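Side-chain contacts in lantibiotic dehydratase (Microbispora corallina, PDB 5EHK), which probably dehydrates serine and threonine residues of the NAI-107 precursor peptide, using glutamyl-tRNA to activate their hydroxyl groups during lantibiotic biosynthesis: residues 959-964 with 1048-1053; 912-917 with 1074-1079; 927-932 with 1043-1048. All blocks are in the same frame, centred on the assembly; numbering follows the deposited sequence.

In the fold
Within the C-terminal family region, the chain leaves strand 902-905 and enters the loop holding 912-917, which meets helix 1068-1085 in contact 2 and so closes the longest of the three loops. Both other contacts form inside that span. Helix 920-942 comes first and is later joined by 1043-1048 in contact 3; helix 950-965 follows and is met by 1048-1053 in contact 1. Because their segments alternate along the chain, contacts 1 and 3 cross, and both use helix 1044-1059, sharing E1048. That helix is thereby joined to the two consecutive helices 920-942 and 950-965. Side chains of all three contacts touch one another, notably L961, L1077, F927 and Y914.

Contact 1: residues 959-964 with 1048-1053; sequences AALADA and EAVRRF
V1050 turns its isopropyl group toward helix 950-965, where L961 and A964, one turn apart, receive it. Its two methyls diverge: CG1, anti to the backbone N (chi1 170°), settles 4.0 Å from A964 CB and 3.8 Å from L961 O, whereas CG2 reaches L961 CG at 4.0 Å. The valine and leucine side chains cross at about a right angle. A short, branched residue suits a place where both methyls touch L961 and CG1 reaches A964 and the backbone as well, and the small A964 lets the backbones come close. L961, longer, also extends to L1077, L1078 and T1081 of helix 1068-1085, linking three helices through one apolar side chain.

The pair belongs to the helical part of the C-terminal family region, probably the glutamate-elimination domain as in related dehydratases. The short helical segments run in broadly the same direction, their axes inclined by 36° and approaching to 8.6 Å.

R1051, followed outward, borders the same alanine. Its CB packs 3.7 Å from A964 O, with CG near the same oxygen. CD carries the chain past that carbonyl, and a bend at chi3 (-50°) then swings the guanidinium back to its own helix. R1051 NE lies 3.0 Å from E1048 OE2. R1051 NH2 grips the same E1048 OE2 at 2.8 Å. This side-on salt bridge keeps OE2 in the guanidinium plane: NE meets it nearly along the C-O axis, NH2 at its anti lone pair. A964 CB lies obliquely to the guanidinium, nearest to NH1. The other carboxylate oxygen, E1048 OE1, takes a weak bond from R1052 NH1.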
loop_
_atom_site.group_PDB
_atom_site.type_symbol
_atom_site.label_atom_id
_atom_site.label_comp_id
_atom_site.label_asym_id
_atom_site.label_seq_id
_atom_site.Cartn_x
_atom_site.Cartn_y
_atom_site.Cartn_z
ATOM N N ALA A 959 35.719 10.822 10.369
ATOM C CA ALA A 959 37.143 10.525 10.279
ATOM C C ALA A 959 37.825 10.713 11.618
ATOM O O ALA A 959 38.726 9.945 11.991
ATOM C CB ALA A 959 37.790 11.394 9.240
ATOM N N ALA A 960 37.364 11.720 12.353
ATOM C CA ALA A 960 37.900 12.001 13.676
ATOM C C ALA A 960 37.580 10.875 14.668
ATOM O O ALA A 960 38.406 10.562 15.539
ATOM C CB ALA A 960 37.376 13.321 14.187
ATOM N N LEU A 961 36.393 10.275 14.547
ATOM C CA LEU A 961 36.050 9.143 15.399
ATOM C C LEU A 961 36.896 7.919 15.063
ATOM O O LEU A 961 37.432 7.272 15.955
ATOM C CB LEU A 961 34.554 8.812 15.324
ATOM C CG LEU A 961 33.964 7.874 16.389
ATOM C CD1 LEU A 961 32.518 8.252 16.669
ATOM C CD2 LEU A 961 34.036 6.409 15.972
ATOM N N ALA A 962 36.996 7.602 13.772
ATOM C CA ALA A 962 37.845 6.509 13.292
ATOM C C ALA A 962 39.274 6.618 13.794
ATOM O O ALA A 962 39.832 5.609 14.232
ATOM C CB ALA A 962 37.826 6.438 11.784
ATOM N N ASP A 963 39.864 7.823 13.719
ATOM C CA ASP A 963 41.214 8.062 14.248
ATOM C C ASP A 963 41.176 7.701 15.709
ATOM O O ASP A 963 41.968 6.900 16.170
ATOM C CB ASP A 963 41.673 9.533 14.085
ATOM C CG ASP A 963 43.224 9.717 14.214
ATOM O OD1 ASP A 963 43.960 9.283 13.300
ATOM O OD2 ASP A 963 43.723 10.321 15.190
ATOM N N ALA A 964 40.180 8.219 16.409
ATOM C CA ALA A 964 40.182 8.185 17.866
ATOM C C ALA A 964 40.031 6.784 18.457
ATOM O O ALA A 964 40.651 6.476 19.476
ATOM C CB ALA A 964 39.112 9.131 18.423
ATOM N N GLU A 1048 38.056 11.932 23.037
ATOM C CA GLU A 1048 38.620 11.349 24.237
ATOM C C GLU A 1048 37.842 10.105 24.580
ATOM O O GLU A 1048 38.435 9.038 24.754
ATOM C CB GLU A 1048 38.600 12.316 25.419
ATOM C CG GLU A 1048 39.977 12.812 25.849
ATOM C CD GLU A 1048 40.933 11.686 26.260
ATOM O OE1 GLU A 1048 40.840 11.210 27.417
ATOM O OE2 GLU A 1048 41.785 11.285 25.428
ATOM N N ALA A 1049 36.515 10.238 24.632
ATOM C CA ALA A 1049 35.661 9.130 25.007
ATOM C C ALA A 1049 35.846 7.927 24.102
ATOM O O ALA A 1049 35.847 6.778 24.552
ATOM C CB ALA A 1049 34.218 9.567 24.996
ATOM N N VAL A 1050 36.044 8.185 22.827
ATOM C CA VAL A 1050 36.172 7.086 21.911
ATOM C C VAL A 1050 37.535 6.453 22.083
ATOM O O VAL A 1050 37.676 5.234 21.959
ATOM C CB VAL A 1050 35.926 7.539 20.474
ATOM C CG1 VAL A 1050 36.306 6.457 19.473
ATOM C CG2 VAL A 1050 34.486 7.874 20.329
ATOM N N ARG A 1051 38.535 7.273 22.392
ATOM C CA ARG A 1051 39.862 6.728 22.621
ATOM C C ARG A 1051 39.803 5.713 23.758
ATOM O O ARG A 1051 40.235 4.565 23.562
ATOM C CB ARG A 1051 40.906 7.815 22.899
ATOM C CG ARG A 1051 41.869 8.053 21.745
ATOM C CD ARG A 1051 43.016 8.978 22.110
ATOM N NE ARG A 1051 42.552 10.211 22.759
ATOM C CZ ARG A 1051 42.122 11.298 22.110
ATOM N NH1 ARG A 1051 42.103 11.315 20.772
ATOM N NH2 ARG A 1051 41.710 12.372 22.798
ATOM N N ARG A 1052 39.237 6.106 24.909
ATOM C CA ARG A 1052 39.151 5.194 26.049
ATOM C C ARG A 1052 38.426 3.901 25.686
ATOM O O ARG A 1052 38.915 2.810 25.984
ATOM C CB ARG A 1052 38.470 5.831 27.266
ATOM C CG ARG A 1052 38.521 7.326 27.303
ATOM C CD ARG A 1052 39.063 7.843 28.598
ATOM N NE ARG A 1052 38.080 8.606 29.366
ATOM C CZ ARG A 1052 38.227 9.876 29.751
ATOM N NH1 ARG A 1052 39.309 10.575 29.428
ATOM N NH2 ARG A 1052 37.275 10.460 30.462
ATOM N N PHE A 1053 37.262 4.042 25.047
ATOM C CA PHE A 1053 36.422 2.925 24.623
ATOM C C PHE A 1053 37.265 1.974 23.766
ATOM O O PHE A 1053 37.276 0.764 24.008
ATOM C CB PHE A 1053 35.198 3.476 23.864
ATOM C CG PHE A 1053 34.140 2.452 23.509
ATOM C CD1 PHE A 1053 32.931 2.872 22.987
ATOM C CD2 PHE A 1053 34.343 1.087 23.676
ATOM C CE1 PHE A 1053 31.948 1.952 22.647
ATOM C CE2 PHE A 1053 33.372 0.160 23.341
ATOM C CZ PHE A 1053 32.170 0.590 22.830
#

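Contact 2: residues 912-917 with 1074-1079; sequences ERYGGD and VGSLLH
A 3-10 turn and the loop that follows it, just ahead of helix 920-942, set R913 and Y914 against helix 1068-1085, with S1076 between them. The serine hydroxyl faces the arginine: R913 NH2 donates to S1076 OG at 2.9 Å, and NE adds a weak bond to the same oxygen. The long arginine chain, bent at chi3, lets two nitrogens reach one hydroxyl from the loop. OG lies near the edge of the guanidinium but tilted 22° from its plane. S1076 OG also hydrogen-bonds R1072 O, one turn earlier in its own helix, so a small polar residue serves well here, its buried oxygen engaged on both fronts.

Tyrosine takes the apolar side of the serine. Y914 OH comes 3.5 Å from S1076 CB, an oblique approach to the ring, while L1077 CD2 sits at the ring edge, 4.0 Å from Y914 CE1. A chi1 of -60° sets CG beside the backbone N, anti to the carbonyl carbon, and the long side chain spans the distance from loop to helix. Beyond the contact, Y914 packs edge-to-face with F927 of helix 920-942, which L1077 touches as well, and L1077 continues to L961 of helix 950-965; the loop itself leads in from strand 902-905.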
loop_
_atom_site.group_PDB
_atom_site.type_symbol
_atom_site.label_atom_id
_atom_site.label_comp_id
_atom_site.label_asym_id
_atom_site.label_seq_id
_atom_site.Cartn_x
_atom_site.Cartn_y
_atom_site.Cartn_z
ATOM N N GLU A 912 25.126 -5.285 23.337
ATOM C CA GLU A 912 25.700 -6.308 22.466
ATOM C C GLU A 912 26.247 -5.732 21.142
ATOM O O GLU A 912 27.302 -6.161 20.680
ATOM C CB GLU A 912 24.741 -7.498 22.255
ATOM C CG GLU A 912 23.367 -7.153 21.661
ATOM C CD GLU A 912 22.378 -6.587 22.694
ATOM O OE1 GLU A 912 22.692 -6.619 23.909
ATOM O OE2 GLU A 912 21.288 -6.108 22.290
ATOM N N ARG A 913 25.571 -4.743 20.557
ATOM C CA ARG A 913 26.138 -4.046 19.398
ATOM C C ARG A 913 27.451 -3.335 19.766
ATOM O O ARG A 913 28.284 -3.053 18.897
ATOM C CB ARG A 913 25.181 -3.002 18.820
ATOM C CG ARG A 913 23.883 -3.532 18.251
ATOM C CD ARG A 913 23.060 -2.373 17.703
ATOM N NE ARG A 913 23.738 -1.724 16.581
ATOM C CZ ARG A 913 23.440 -1.946 15.300
ATOM N NH1 ARG A 913 22.449 -2.771 14.987
ATOM N NH2 ARG A 913 24.108 -1.323 14.328
ATOM N N TYR A 914 27.626 -3.019 21.045
ATOM C CA TYR A 914 28.785 -2.236 21.461
ATOM C C TYR A 914 29.722 -2.983 22.410
ATOM O O TYR A 914 30.212 -2.411 23.387
ATOM C CB TYR A 914 28.340 -0.906 22.077
ATOM C CG TYR A 914 27.560 -0.076 21.101
ATOM C CD1 TYR A 914 28.166 0.930 20.365
ATOM C CD2 TYR A 914 26.211 -0.321 20.894
ATOM C CE1 TYR A 914 27.432 1.672 19.463
ATOM C CE2 TYR A 914 25.474 0.406 20.003
ATOM C CZ TYR A 914 26.081 1.395 19.285
ATOM O OH TYR A 914 25.322 2.116 18.396
ATOM N N GLY A 915 29.959 -4.263 22.143
ATOM C CA GLY A 915 30.975 -4.972 22.894
ATOM C C GLY A 915 30.535 -5.605 24.201
ATOM O O GLY A 915 31.352 -6.207 24.898
ATOM N N GLY A 916 29.267 -5.455 24.565
ATOM C CA GLY A 916 28.755 -6.129 25.745
ATOM C C GLY A 916 28.724 -5.317 27.023
ATOM O O GLY A 916 29.244 -4.209 27.076
ATOM N N ASP A 917 28.150 -5.884 28.078
ATOM C CA ASP A 917 27.853 -5.082 29.257
ATOM C C ASP A 917 29.078 -4.510 29.976
ATOM O O ASP A 917 28.974 -3.486 30.653
ATOM C CB ASP A 917 26.959 -5.840 30.260
ATOM C CG ASP A 917 25.641 -6.345 29.646
ATOM O OD1 ASP A 917 25.255 -5.939 28.526
ATOM O OD2 ASP A 917 24.972 -7.156 30.318
ATOM N N VAL A 1074 32.475 -0.369 15.720
ATOM C CA VAL A 1074 32.924 0.921 15.230
ATOM C C VAL A 1074 31.966 1.409 14.150
ATOM O O VAL A 1074 31.617 2.591 14.113
ATOM C CB VAL A 1074 34.399 0.884 14.747
ATOM C CG1 VAL A 1074 34.864 2.260 14.322
ATOM C CG2 VAL A 1074 35.300 0.384 15.843
ATOM N N GLY A 1075 31.499 0.484 13.314
ATOM C CA GLY A 1075 30.521 0.809 12.293
ATOM C C GLY A 1075 29.254 1.377 12.911
ATOM O O GLY A 1075 28.656 2.309 12.375
ATOM N N SER A 1076 28.843 0.822 14.048
ATOM C CA SER A 1076 27.689 1.344 14.766
ATOM C C SER A 1076 28.024 2.747 15.230
ATOM O O SER A 1076 27.220 3.668 15.057
ATOM C CB SER A 1076 27.347 0.492 16.000
ATOM O OG SER A 1076 26.614 -0.670 15.671
ATOM N N LEU A 1077 29.225 2.916 15.779
ATOM C CA LEU A 1077 29.651 4.223 16.260
ATOM C C LEU A 1077 29.706 5.239 15.117
ATOM O O LEU A 1077 29.308 6.386 15.301
ATOM C CB LEU A 1077 30.974 4.136 17.017
ATOM C CG LEU A 1077 30.958 3.617 18.461
ATOM C CD1 LEU A 1077 32.354 3.498 19.012
ATOM C CD2 LEU A 1077 30.145 4.541 19.353
ATOM N N LEU A 1078 30.179 4.830 13.940
ATOM C CA LEU A 1078 30.138 5.725 12.783
ATOM C C LEU A 1078 28.707 6.105 12.395
ATOM O O LEU A 1078 28.422 7.297 12.131
ATOM C CB LEU A 1078 30.901 5.196 11.552
ATOM C CG LEU A 1078 32.437 5.194 11.424
ATOM C CD1 LEU A 1078 33.162 6.316 12.205
ATOM C CD2 LEU A 1078 33.002 3.844 11.737
ATOM N N HIS A 1079 27.831 5.091 12.332
ATOM C CA HIS A 1079 26.409 5.291 12.010
ATOM C C HIS A 1079 25.709 6.288 12.975
ATOM O O HIS A 1079 25.050 7.228 12.534
ATOM C CB HIS A 1079 25.650 3.949 11.964
ATOM C CG HIS A 1079 24.161 4.096 11.865
ATOM N ND1 HIS A 1079 23.548 4.847 10.882
ATOM C CD2 HIS A 1079 23.163 3.614 12.642
ATOM C CE1 HIS A 1079 22.240 4.811 11.052
ATOM N NE2 HIS A 1079 21.978 4.072 12.115
#

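Contact 3: residues 927-932 with 1043-1048; sequences FQHDSA and LESRDE
H929 and R1046 meet where two helices come together closely: H929 CB is 3.7 Å from R1046 CB, and the arginine CB also lies 3.6 Å from H929 O. Next to this packing, on its buried side, D930 and R1046 run side by side and point the same way. R1046 NE donates to D930 OD1 at 3.0 Å, forming a salt bridge at the anti lone pair of that oxygen. Carboxylate and guanidinium are only 7° from coplanar. The arginine gets there by bending at chi2 (94°), and L1043 CD2 lies over one face of its guanidinium, 4.1 Å above the plane and offset toward its rim. D1047 also meets the guanidinium at its edge.

The helices are nearly antiparallel, with 160° between the axes of the short segments and a closest approach of 8.2 Å. The contact joins helix 920-942 to the first turn of helix 1044-1059 in the C-terminal family region, and helix 1068-1085 adds to the polar cluster. T1081 OG1 is hydrogen-bonded to D930 OD1, the oxygen that R1046 uses, and R1084 NE forms a salt bridge with OD2. An aspartate suits this buried place because its two oxygens can face two arginines, which would be expected to stabilise its charged form.

The solvent side has no established bond to set against that salt bridge. Here the exposed S1045, small enough to allow close approach, stands against the partly exposed H929, whose flat imidazole takes S1045 O over one face. The approach of S1045 OG to H929 ND1 is too short in the model to be trusted.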
loop_
_atom_site.group_PDB
_atom_site.type_symbol
_atom_site.label_atom_id
_atom_site.label_comp_id
_atom_site.label_asym_id
_atom_site.label_seq_id
_atom_site.Cartn_x
_atom_site.Cartn_y
_atom_site.Cartn_z
ATOM N N PHE A 927 28.171 8.059 23.536
ATOM C CA PHE A 927 26.873 8.606 23.159
ATOM C C PHE A 927 26.644 9.989 23.762
ATOM O O PHE A 927 26.203 10.893 23.061
ATOM C CB PHE A 927 25.740 7.678 23.592
ATOM C CG PHE A 927 25.656 6.407 22.813
ATOM C CD1 PHE A 927 26.542 6.140 21.783
ATOM C CD2 PHE A 927 24.671 5.483 23.093
ATOM C CE1 PHE A 927 26.458 4.963 21.055
ATOM C CE2 PHE A 927 24.589 4.313 22.366
ATOM C CZ PHE A 927 25.487 4.056 21.347
ATOM N N GLN A 928 26.979 10.184 25.035
ATOM C CA GLN A 928 26.796 11.510 25.620
ATOM C C GLN A 928 27.645 12.576 24.924
ATOM O O GLN A 928 27.119 13.575 24.463
ATOM C CB GLN A 928 27.103 11.537 27.123
ATOM C CG GLN A 928 26.724 12.868 27.754
ATOM C CD GLN A 928 27.101 12.949 29.202
ATOM O OE1 GLN A 928 26.650 12.155 30.020
ATOM N NE2 GLN A 928 27.950 13.908 29.534
ATOM N N HIS A 929 28.947 12.325 24.801
ATOM C CA HIS A 929 29.863 13.300 24.227
ATOM C C HIS A 929 29.646 13.515 22.736
ATOM O O HIS A 929 29.828 14.631 22.248
ATOM C CB HIS A 929 31.327 12.944 24.548
ATOM C CG HIS A 929 31.665 13.078 26.002
ATOM N ND1 HIS A 929 31.963 14.286 26.589
ATOM C CD2 HIS A 929 31.688 12.165 27.000
ATOM C CE1 HIS A 929 32.199 14.109 27.871
ATOM N NE2 HIS A 929 32.039 12.827 28.147
ATOM N N ASP A 930 29.219 12.474 22.023
ATOM C CA ASP A 930 28.908 12.655 20.611
ATOM C C ASP A 930 27.655 13.488 20.433
ATOM O O ASP A 930 27.531 14.236 19.459
ATOM C CB ASP A 930 28.712 11.343 19.893
ATOM C CG ASP A 930 28.674 11.519 18.400
ATOM O OD1 ASP A 930 29.757 11.671 17.782
ATOM O OD2 ASP A 930 27.559 11.525 17.842
ATOM N N SER A 931 26.725 13.346 21.373
ATOM C CA SER A 931 25.512 14.144 21.377
ATOM C C SER A 931 25.855 15.600 21.590
ATOM O O SER A 931 25.293 16.483 20.934
ATOM C CB SER A 931 24.519 13.657 22.431
ATOM O OG SER A 931 23.790 12.542 21.948
ATOM N N ALA A 932 26.752 15.855 22.532
ATOM C CA ALA A 932 27.110 17.237 22.844
ATOM C C ALA A 932 27.828 17.895 21.652
ATOM O O ALA A 932 27.507 19.024 21.274
ATOM C CB ALA A 932 27.953 17.304 24.107
ATOM N N LEU A 1043 34.878 18.562 18.942
ATOM C CA LEU A 1043 35.038 17.105 18.890
ATOM C C LEU A 1043 36.036 16.503 19.881
ATOM O O LEU A 1043 36.285 15.303 19.842
ATOM C CB LEU A 1043 35.486 16.679 17.495
ATOM C CG LEU A 1043 34.582 16.945 16.315
ATOM C CD1 LEU A 1043 35.348 16.603 15.070
ATOM C CD2 LEU A 1043 33.364 16.085 16.404
ATOM N N GLU A 1044 36.650 17.315 20.726
ATOM C CA GLU A 1044 37.746 16.805 21.553
ATOM C C GLU A 1044 37.271 15.797 22.577
ATOM O O GLU A 1044 37.742 14.669 22.632
ATOM C CB GLU A 1044 38.522 17.930 22.228
ATOM C CG GLU A 1044 39.455 18.629 21.278
ATOM C CD GLU A 1044 40.271 19.702 21.952
ATOM O OE1 GLU A 1044 40.493 19.583 23.184
ATOM O OE2 GLU A 1044 40.679 20.663 21.251
ATOM N N SER A 1045 36.360 16.255 23.414
ATOM C CA SER A 1045 35.799 15.454 24.462
ATOM C C SER A 1045 35.214 14.144 23.898
ATOM O O SER A 1045 35.346 13.065 24.487
ATOM C CB SER A 1045 34.761 16.293 25.194
ATOM O OG SER A 1045 33.747 15.475 25.711
ATOM N N ARG A 1046 34.619 14.199 22.722
ATOM C CA ARG A 1046 34.103 12.956 22.196
ATOM C C ARG A 1046 35.219 12.089 21.602
ATOM O O ARG A 1046 35.157 10.853 21.666
ATOM C CB ARG A 1046 32.934 13.185 21.226
ATOM C CG ARG A 1046 33.271 12.967 19.780
ATOM C CD ARG A 1046 32.951 11.568 19.273
ATOM N NE ARG A 1046 32.806 11.659 17.826
ATOM C CZ ARG A 1046 33.802 11.939 16.993
ATOM N NH1 ARG A 1046 35.031 12.115 17.442
ATOM N NH2 ARG A 1046 33.578 12.037 15.699
ATOM N N ASP A 1047 36.251 12.713 21.049
ATOM C CA ASP A 1047 37.429 11.929 20.663
ATOM C C ASP A 1047 38.055 11.246 21.898
ATOM O O ASP A 1047 38.507 10.104 21.821
ATOM C CB ASP A 1047 38.466 12.787 19.940
ATOM C CG ASP A 1047 38.107 13.030 18.474
ATOM O OD1 ASP A 1047 37.200 12.333 17.986
ATOM O OD2 ASP A 1047 38.740 13.884 17.800
ATOM N N GLU A 1048 38.056 11.932 23.037
ATOM C CA GLU A 1048 38.620 11.349 24.237
ATOM C C GLU A 1048 37.842 10.105 24.580
ATOM O O GLU A 1048 38.435 9.038 24.754
ATOM C CB GLU A 1048 38.600 12.316 25.419
ATOM C CG GLU A 1048 39.977 12.812 25.849
ATOM C CD GLU A 1048 40.933 11.686 26.260
ATOM O OE1 GLU A 1048 40.840 11.210 27.417
ATOM O OE2 GLU A 1048 41.785 11.285 25.428
#